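PDB 2WNH: 3-phytase from Klebsiella pneumoniae, which probably hydrolyses phytate (inositol hexakisphosphate), starting at the 3-phosphate, as a member of the histidine acid phosphatase family. Local coordinates for residues Thr139-Lys153 / Asp250-Arg262. The protein carries 3 engineered substitutions. Sequence-based numbering, arbitrary orientation.
Sequences TQTDPARQLAAVKEK and DLSNDVLYTAQKR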
ATOM      1  N   THR B 139     -33.549  30.423  20.318  1.00 24.34           N
ATOM      2  CA  THR B 139     -33.668  28.976  20.327  1.00 24.60           C
ATOM      3  C   THR B 139     -33.800  28.393  21.751  1.00 25.71           C
ATOM      4  O   THR B 139     -33.774  27.168  21.938  1.00 27.57           O
ATOM      5  CB  THR B 139     -32.486  28.336  19.515  1.00 23.50           C
ATOM      6  OG1 THR B 139     -31.235  28.816  20.028  1.00 22.67           O
ATOM      7  CG2 THR B 139     -32.581  28.715  18.042  1.00 23.53           C
ATOM      8  N   GLN B 140     -33.952  29.264  22.749  1.00 25.66           N
ATOM      9  CA  GLN B 140     -34.135  28.811  24.126  1.00 26.36           C
ATOM     10  C   GLN B 140     -35.589  28.483  24.393  1.00 26.08           C
ATOM     11  O   GLN B 140     -36.481  29.184  23.908  1.00 26.72           O
ATOM     12  CB  GLN B 140     -33.702  29.901  25.103  1.00 26.97           C
ATOM     13  CG  GLN B 140     -32.214  29.967  25.298  1.00 30.47           C
ATOM     14  CD  GLN B 140     -31.775  31.275  25.900  1.00 34.08           C
ATOM     15  OE1 GLN B 140     -32.509  32.267  25.871  1.00 35.83           O
ATOM     16  NE2 GLN B 140     -30.568  31.292  26.448  1.00 34.34           N
ATOM     17  N   THR B 141     -35.828  27.437  25.180  1.00 25.16           N
ATOM     18  CA  THR B 141     -37.193  27.117  25.626  1.00 24.93           C
ATOM     19  C   THR B 141     -37.618  28.075  26.740  1.00 24.69           C
ATOM     20  O   THR B 141     -36.771  28.665  27.431  1.00 24.31           O
ATOM     21  CB  THR B 141     -37.283  25.696  26.185  1.00 25.22           C
ATOM     22  OG1 THR B 141     -36.290  25.527  27.201  1.00 26.12           O
ATOM     23  CG2 THR B 141     -37.071  24.639  25.075  1.00 23.84           C
ATOM     24  N   ASP B 142     -38.929  28.226  26.909  1.00 23.92           N
ATOM     25  CA  ASP B 142     -39.461  28.882  28.102  1.00 24.47           C
ATOM     26  C   ASP B 142     -39.822  27.808  29.116  1.00 22.50           C
ATOM     27  O   ASP B 142     -40.586  26.905  28.782  1.00 20.92           O
ATOM     28  CB  ASP B 142     -40.641  29.803  27.814  0.70 25.72           C
ATOM     29  CG  ASP B 142     -40.978  30.670  29.020  0.70 28.26           C
ATOM     30  OD1 ASP B 142     -41.476  30.111  30.022  0.70 31.05           O
ATOM     31  OD2 ASP B 142     -40.705  31.892  28.982  0.70 30.06           O
ATOM     32  N   PRO B 143     -39.263  27.894  30.337  1.00 23.15           N
ATOM     33  CA  PRO B 143     -39.521  26.872  31.368  1.00 23.44           C
ATOM     34  C   PRO B 143     -41.019  26.552  31.588  1.00 22.10           C
ATOM     35  O   PRO B 143     -41.389  25.379  31.767  1.00 22.09           O
ATOM     36  CB  PRO B 143     -38.861  27.463  32.622  1.00 23.94           C
ATOM     37  CG  PRO B 143     -37.765  28.358  32.079  1.00 25.51           C
ATOM     38  CD  PRO B 143     -38.336  28.938  30.815  1.00 23.42           C
ATOM     39  N   ALA B 144     -41.877  27.572  31.543  1.00 22.33           N
ATOM     40  CA  ALA B 144     -43.319  27.359  31.773  1.00 21.54           C
ATOM     41  C   ALA B 144     -43.957  26.520  30.686  1.00 21.05           C
ATOM     42  O   ALA B 144     -44.787  25.667  30.958  1.00 21.37           O
ATOM     43  CB  ALA B 144     -44.039  28.693  31.867  1.00 21.90           C
ATOM     44  N   ARG B 145     -43.554  26.758  29.434  1.00 21.69           N
ATOM     45  CA  ARG B 145     -44.070  25.975  28.307  1.00 21.01           C
ATOM     46  C   ARG B 145     -43.503  24.554  28.344  1.00 20.18           C
ATOM     47  O   ARG B 145     -44.226  23.581  28.119  1.00 19.55           O
ATOM     48  CB  ARG B 145     -43.672  26.642  26.976  1.00 21.45           C
ATOM     49  CG  ARG B 145     -44.460  27.901  26.607  1.00 23.73           C
ATOM     50  CD  ARG B 145     -45.923  27.577  26.171  1.00 24.02           C
ATOM     51  NE  ARG B 145     -46.005  26.772  24.950  1.00 25.82           N
ATOM     52  CZ  ARG B 145     -46.314  25.476  24.890  1.00 25.76           C
ATOM     53  NH1 ARG B 145     -46.597  24.778  25.987  1.00 23.90           N
ATOM     54  NH2 ARG B 145     -46.343  24.869  23.710  1.00 26.12           N
ATOM     55  N   GLN B 146     -42.210  24.438  28.644  1.00 20.85           N
ATOM     56  CA  GLN B 146     -41.593  23.111  28.711  1.00 21.47           C
ATOM     57  C   GLN B 146     -42.195  22.246  29.810  1.00 20.76           C
ATOM     58  O   GLN B 146     -42.423  21.055  29.611  1.00 21.95           O
ATOM     59  CB  GLN B 146     -40.083  23.191  28.870  1.00 21.34           C
ATOM     60  CG  GLN B 146     -39.391  21.849  28.607  1.00 22.72           C
ATOM     61  CD  GLN B 146     -37.894  21.985  28.688  1.00 24.76           C
ATOM     62  OE1 GLN B 146     -37.343  22.316  29.748  1.00 22.48           O
ATOM     63  NE2 GLN B 146     -37.213  21.752  27.553  1.00 24.83           N
ATOM     64  N   LEU B 147     -42.494  22.852  30.960  1.00 22.60           N
ATOM     65  CA  LEU B 147     -43.195  22.146  32.035  1.00 22.52           C
ATOM     66  C   LEU B 147     -44.533  21.558  31.575  1.00 21.82           C
ATOM     67  O   LEU B 147     -44.819  20.381  31.808  1.00 22.72           O
ATOM     68  CB  LEU B 147     -43.391  23.094  33.226  1.00 23.06           C
ATOM     69  CG  LEU B 147     -44.026  22.515  34.499  1.00 24.50           C
ATOM     70  CD1 LEU B 147     -43.220  21.333  35.044  1.00 27.22           C
ATOM     71  CD2 LEU B 147     -44.075  23.644  35.521  1.00 23.72           C
ATOM     72  N   ALA B 148     -45.349  22.383  30.924  1.00 21.32           N
ATOM     73  CA  ALA B 148     -46.619  21.946  30.372  1.00 21.00           C
ATOM     74  C   ALA B 148     -46.472  20.817  29.365  1.00 22.50           C
ATOM     75  O   ALA B 148     -47.182  19.810  29.426  1.00 21.75           O
ATOM     76  CB  ALA B 148     -47.331  23.142  29.712  1.00 22.36           C
ATOM     77  N   ALA B 149     -45.555  21.017  28.415  1.00 22.39           N
ATOM     78  CA  ALA B 149     -45.291  20.047  27.347  1.00 21.75           C
ATOM     79  C   ALA B 149     -44.869  18.670  27.855  1.00 20.39           C
ATOM     80  O   ALA B 149     -45.385  17.658  27.380  1.00 20.20           O
ATOM     81  CB  ALA B 149     -44.219  20.622  26.396  1.00 21.46           C
ATOM     82  N   VAL B 150     -43.916  18.639  28.787  1.00 20.83           N
ATOM     83  CA  VAL B 150     -43.443  17.382  29.387  1.00 21.20           C
ATOM     84  C   VAL B 150     -44.577  16.719  30.173  1.00 21.91           C
ATOM     85  O   VAL B 150     -44.817  15.521  30.033  1.00 21.71           O
ATOM     86  CB  VAL B 150     -42.178  17.605  30.281  1.00 21.07           C
ATOM     87  CG1 VAL B 150     -41.755  16.332  30.986  1.00 21.73           C
ATOM     88  CG2 VAL B 150     -41.017  18.143  29.437  1.00 22.04           C
ATOM     89  N   LYS B 151     -45.299  17.507  30.962  1.00 23.03           N
ATOM     90  CA  LYS B 151     -46.412  16.942  31.744  1.00 24.64           C
ATOM     91  C   LYS B 151     -47.502  16.356  30.856  1.00 25.33           C
ATOM     92  O   LYS B 151     -48.039  15.278  31.142  1.00 26.79           O
ATOM     93  CB  LYS B 151     -46.989  17.990  32.695  1.00 24.64           C
ATOM     94  CG  LYS B 151     -46.115  18.235  33.898  1.00 24.34           C
ATOM     95  CD  LYS B 151     -46.618  19.438  34.696  1.00 29.99           C
ATOM     96  CE  LYS B 151     -47.960  19.143  35.354  1.00 32.96           C
ATOM     97  NZ  LYS B 151     -48.328  20.203  36.344  1.00 34.57           N
ATOM     98  N   GLU B 152     -47.806  17.049  29.759  1.00 26.46           N
ATOM     99  CA  GLU B 152     -48.824  16.595  28.809  1.00 27.11           C
ATOM    100  C   GLU B 152     -48.482  15.251  28.207  1.00 27.51           C
ATOM    101  O   GLU B 152     -49.302  14.326  28.192  1.00 27.20           O
ATOM    102  CB  GLU B 152     -49.033  17.623  27.696  1.00 27.85           C
ATOM    103  CG  GLU B 152     -50.201  17.289  26.770  1.00 34.17           C
ATOM    104  CD  GLU B 152     -51.538  17.200  27.517  1.00 42.31           C
ATOM    105  OE1 GLU B 152     -51.893  18.160  28.244  1.00 44.70           O
ATOM    106  OE2 GLU B 152     -52.233  16.164  27.379  1.00 46.36           O
ATOM    107  N   LYS B 153     -47.246  15.131  27.733  1.00 26.51           N
ATOM    108  CA  LYS B 153     -46.790  13.895  27.145  1.00 26.34           C
ATOM    109  C   LYS B 153     -46.611  12.791  28.180  1.00 24.94           C
ATOM    110  O   LYS B 153     -46.969  11.654  27.902  1.00 26.80           O
ATOM    111  CB  LYS B 153     -45.493  14.117  26.379  1.00 25.95           C
ATOM    112  CG  LYS B 153     -45.183  12.976  25.447  1.00 28.79           C
ATOM    113  CD  LYS B 153     -43.995  13.295  24.556  1.00 26.35           C
ATOM    114  CE  LYS B 153     -43.788  12.158  23.584  1.00 26.82           C
ATOM    115  NZ  LYS B 153     -42.584  12.386  22.735  1.00 22.97           N
ATOM    116  N   ASP B 250     -38.349   9.982  25.075  1.00 19.61           N
ATOM    117  CA  ASP B 250     -39.731  10.330  24.742  1.00 20.62           C
ATOM    118  C   ASP B 250     -40.180  11.559  25.525  1.00 20.43           C
ATOM    119  O   ASP B 250     -40.920  12.386  25.002  1.00 20.91           O
ATOM    120  CB  ASP B 250     -40.687   9.177  25.041  1.00 20.13           C
ATOM    121  CG  ASP B 250     -40.575   8.033  24.059  1.00 23.55           C
ATOM    122  OD1 ASP B 250     -40.005   8.201  22.940  1.00 20.62           O
ATOM    123  OD2 ASP B 250     -41.075   6.931  24.415  1.00 24.25           O
ATOM    124  N   LEU B 251     -39.695  11.691  26.762  1.00 20.18           N
ATOM    125  CA  LEU B 251     -40.200  12.701  27.703  1.00 20.10           C
ATOM    126  C   LEU B 251     -39.250  13.863  27.900  1.00 21.14           C
ATOM    127  O   LEU B 251     -39.456  14.687  28.783  1.00 20.96           O
ATOM    128  CB  LEU B 251     -40.540  12.048  29.063  1.00 20.08           C
ATOM    129  CG  LEU B 251     -41.581  10.935  29.038  1.00 21.32           C
ATOM    130  CD1 LEU B 251     -41.837  10.383  30.460  1.00 23.59           C
ATOM    131  CD2 LEU B 251     -42.883  11.388  28.369  1.00 23.69           C
ATOM    132  N   SER B 252     -38.202  13.937  27.071  1.00 19.98           N
ATOM    133  CA  SER B 252     -37.289  15.072  27.108  1.00 19.77           C
ATOM    134  C   SER B 252     -37.022  15.622  25.705  1.00 20.55           C
ATOM    135  O   SER B 252     -37.771  16.459  25.199  1.00 21.32           O
ATOM    136  CB  SER B 252     -35.985  14.738  27.857  1.00 19.58           C
ATOM    137  OG  SER B 252     -35.296  13.618  27.286  1.00 20.34           O
ATOM    138  N   ASN B 253     -35.956  15.140  25.064  1.00 20.09           N
ATOM    139  CA  ASN B 253     -35.588  15.629  23.728  1.00 21.04           C
ATOM    140  C   ASN B 253     -36.623  15.414  22.637  1.00 19.74           C
ATOM    141  O   ASN B 253     -36.642  16.159  21.654  1.00 20.48           O
ATOM    142  CB  ASN B 253     -34.275  14.981  23.296  1.00 22.43           C
ATOM    143  CG  ASN B 253     -33.219  15.084  24.351  1.00 26.84           C
ATOM    144  OD1 ASN B 253     -32.996  16.145  24.904  1.00 28.82           O
ATOM    145  ND2 ASN B 253     -32.562  13.978  24.635  1.00 33.50           N
ATOM    146  N   ASP B 254     -37.457  14.393  22.778  1.00 18.21           N
ATOM    147  CA  ASP B 254     -38.424  14.055  21.743  1.00 18.28           C
ATOM    148  C   ASP B 254     -39.816  14.665  21.998  1.00 17.80           C
ATOM    149  O   ASP B 254     -40.775  14.313  21.330  1.00 17.87           O
ATOM    150  CB  ASP B 254     -38.493  12.541  21.554  1.00 18.69           C
ATOM    151  CG  ASP B 254     -37.191  11.971  20.991  1.00 21.96           C
ATOM    152  OD1 ASP B 254     -36.539  12.647  20.150  1.00 21.24           O
ATOM    153  OD2 ASP B 254     -36.804  10.854  21.381  1.00 24.33           O
ATOM    154  N   VAL B 255     -39.903  15.546  22.991  1.00 18.77           N
ATOM    155  CA  VAL B 255     -41.112  16.350  23.235  1.00 18.89           C
ATOM    156  C   VAL B 255     -41.142  17.435  22.148  1.00 18.77           C
ATOM    157  O   VAL B 255     -40.202  18.215  22.028  1.00 19.42           O
ATOM    158  CB  VAL B 255     -41.079  16.992  24.651  1.00 18.73           C
ATOM    159  CG1 VAL B 255     -42.233  17.990  24.829  1.00 18.61           C
ATOM    160  CG2 VAL B 255     -41.154  15.898  25.733  1.00 19.09           C
ATOM    161  N   LEU B 256     -42.229  17.481  21.380  1.00 19.87           N
ATOM    162  CA  LEU B 256     -42.326  18.366  20.213  1.00 19.95           C
ATOM    163  C   LEU B 256     -41.963  19.815  20.516  1.00 20.53           C
ATOM    164  O   LEU B 256     -41.155  20.416  19.814  1.00 19.88           O
ATOM    165  CB  LEU B 256     -43.719  18.292  19.588  1.00 19.41           C
ATOM    166  CG  LEU B 256     -43.832  19.049  18.262  1.00 20.66           C
ATOM    167  CD1 LEU B 256     -42.812  18.525  17.230  1.00 18.69           C
ATOM    168  CD2 LEU B 256     -45.234  18.934  17.712  1.00 23.36           C
ATOM    169  N   TYR B 257     -42.565  20.393  21.552  1.00 20.75           N
ATOM    170  CA  TYR B 257     -42.227  21.767  21.922  1.00 19.68           C
ATOM    171  C   TYR B 257     -40.713  21.988  22.022  1.00 19.73           C
ATOM    172  O   TYR B 257     -40.153  22.961  21.441  1.00 19.04           O
ATOM    173  CB  TYR B 257     -42.917  22.205  23.251  1.00 19.84           C
ATOM    174  CG  TYR B 257     -42.370  23.543  23.751  1.00 19.05           C
ATOM    175  CD1 TYR B 257     -42.765  24.747  23.159  1.00 16.20           C
ATOM    176  CD2 TYR B 257     -41.439  23.605  24.780  1.00 18.20           C
ATOM    177  CE1 TYR B 257     -42.236  25.954  23.569  1.00 18.02           C
ATOM    178  CE2 TYR B 257     -40.900  24.809  25.190  1.00 17.47           C
ATOM    179  CZ  TYR B 257     -41.325  25.993  24.587  1.00 17.77           C
ATOM    180  OH  TYR B 257     -40.817  27.214  24.956  1.00 22.09           O
ATOM    181  N   THR B 258     -40.059  21.110  22.786  1.00 18.49           N
ATOM    182  CA  THR B 258     -38.631  21.246  23.072  1.00 18.90           C
ATOM    183  C   THR B 258     -37.847  21.107  21.766  1.00 18.44           C
ATOM    184  O   THR B 258     -36.925  21.887  21.505  1.00 19.35           O
ATOM    185  CB  THR B 258     -38.172  20.187  24.075  1.00 20.21           C
ATOM    186  OG1 THR B 258     -38.861  20.383  25.325  1.00 21.01           O
ATOM    187  CG2 THR B 258     -36.659  20.247  24.317  1.00 19.04           C
ATOM    188  N   ALA B 259     -38.234  20.121  20.961  1.00 18.75           N
ATOM    189  CA  ALA B 259     -37.540  19.870  19.687  1.00 18.53           C
ATOM    190  C   ALA B 259     -37.709  21.060  18.737  1.00 19.98           C
ATOM    191  O   ALA B 259     -36.784  21.428  18.012  1.00 20.70           O
ATOM    192  CB  ALA B 259     -38.056  18.598  19.050  1.00 17.93           C
ATOM    193  N   GLN B 260     -38.888  21.671  18.744  1.00 19.63           N
ATOM    194  CA  GLN B 260     -39.132  22.842  17.899  1.00 19.36           C
ATOM    195  C   GLN B 260     -38.265  24.026  18.319  1.00 19.44           C
ATOM    196  O   GLN B 260     -37.644  24.680  17.485  1.00 19.44           O
ATOM    197  CB  GLN B 260     -40.622  23.209  17.919  1.00 18.70           C
ATOM    198  CG  GLN B 260     -41.476  22.277  17.091  1.00 19.67           C
ATOM    199  CD  GLN B 260     -42.945  22.626  17.161  1.00 26.01           C
ATOM    200  OE1 GLN B 260     -43.480  22.888  18.244  1.00 26.19           O
ATOM    201  NE2 GLN B 260     -43.618  22.589  16.019  1.00 25.55           N
ATOM    202  N   LYS B 261     -38.204  24.301  19.622  1.00 19.73           N
ATOM    203  CA  LYS B 261     -37.397  25.419  20.107  1.00 20.48           C
ATOM    204  C   LYS B 261     -35.899  25.212  19.906  1.00 20.46           C
ATOM    205  O   LYS B 261     -35.180  26.126  19.505  1.00 19.94           O
ATOM    206  CB  LYS B 261     -37.667  25.717  21.597  1.00 20.43           C
ATOM    207  CG  LYS B 261     -39.032  26.362  21.843  1.00 22.91           C
ATOM    208  CD  LYS B 261     -39.220  27.686  21.087  1.00 24.67           C
ATOM    209  CE  LYS B 261     -38.103  28.711  21.359  1.00 27.18           C
ATOM    210  NZ  LYS B 261     -38.274  29.966  20.556  1.00 27.77           N
ATOM    211  N   ARG B 262     -35.433  24.001  20.198  1.00 20.67           N
ATOM    212  CA  ARG B 262     -34.000  23.766  20.281  1.00 19.92           C
ATOM    213  C   ARG B 262     -33.377  23.043  19.074  1.00 19.14           C
ATOM    214  O   ARG B 262     -32.160  23.021  18.955  1.00 18.97           O
ATOM    215  CB  ARG B 262     -33.659  23.040  21.589  1.00 20.75           C
ATOM    216  CG  ARG B 262     -33.848  23.901  22.862  1.00 24.85           C
ATOM    217  CD  ARG B 262     -33.158  23.267  24.053  1.00 33.29           C
ATOM    218  NE  ARG B 262     -31.705  23.313  23.917  1.00 41.52           N
ATOM    219  CZ  ARG B 262     -30.869  22.357  24.321  1.00 43.73           C
ATOM    220  NH1 ARG B 262     -31.332  21.246  24.884  1.00 45.68           N
ATOM    221  NH2 ARG B 262     -29.562  22.506  24.135  1.00 47.06           N
TER
HETATM  222  O   HOH W   1     -36.727  31.430  22.264  1.00 29.78           O
HETATM  223  O   HOH W   2     -41.794  10.053  21.404  1.00 33.98           O
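Y257 lays its ring against the start of helix 143-153, with R145 folded over one face. CB of R145 makes a CH-pi contact 3.8 Å from the ring centroid; the chain then bends at chi2 and chi3, bringing the guanidinium back above the ring as an off-centre cation-pi partner, its plane turned 48° from the ring. At the ring's edge, D142 N donates to Y257 OH in a nearly straight bond (2.9 Å, 177°).

Deeper in, Q146 reaches T258 with an extended chain, CG anti to the backbone N (chi1 -166°). Its NE2 donates to T258 OG1 at 3.1 Å and OE1 is bonded to T199 OG1, which fixes which way round the amide sits. The axes of the two short helix segments come within 9.4 Å and run roughly antiparallel. In this histidine acid phosphatase V150 packs on the small hairpin 191-193/199-201, while D254 and R262 rest on helix 291-301, which follows strand 284-289 of the central sheet.

Apolar contacts follow: A149 CB meets V255 CG1 at 3.7 Å and Y257 CB, and T141 CG2 touches K261 CB.

At the far end, extended K153 sends NZ to D250 O (2.8 Å), in the carbonyl plane, and weakly to D254 O. Water links NZ to D250 OD1; R312 pairs with OD2.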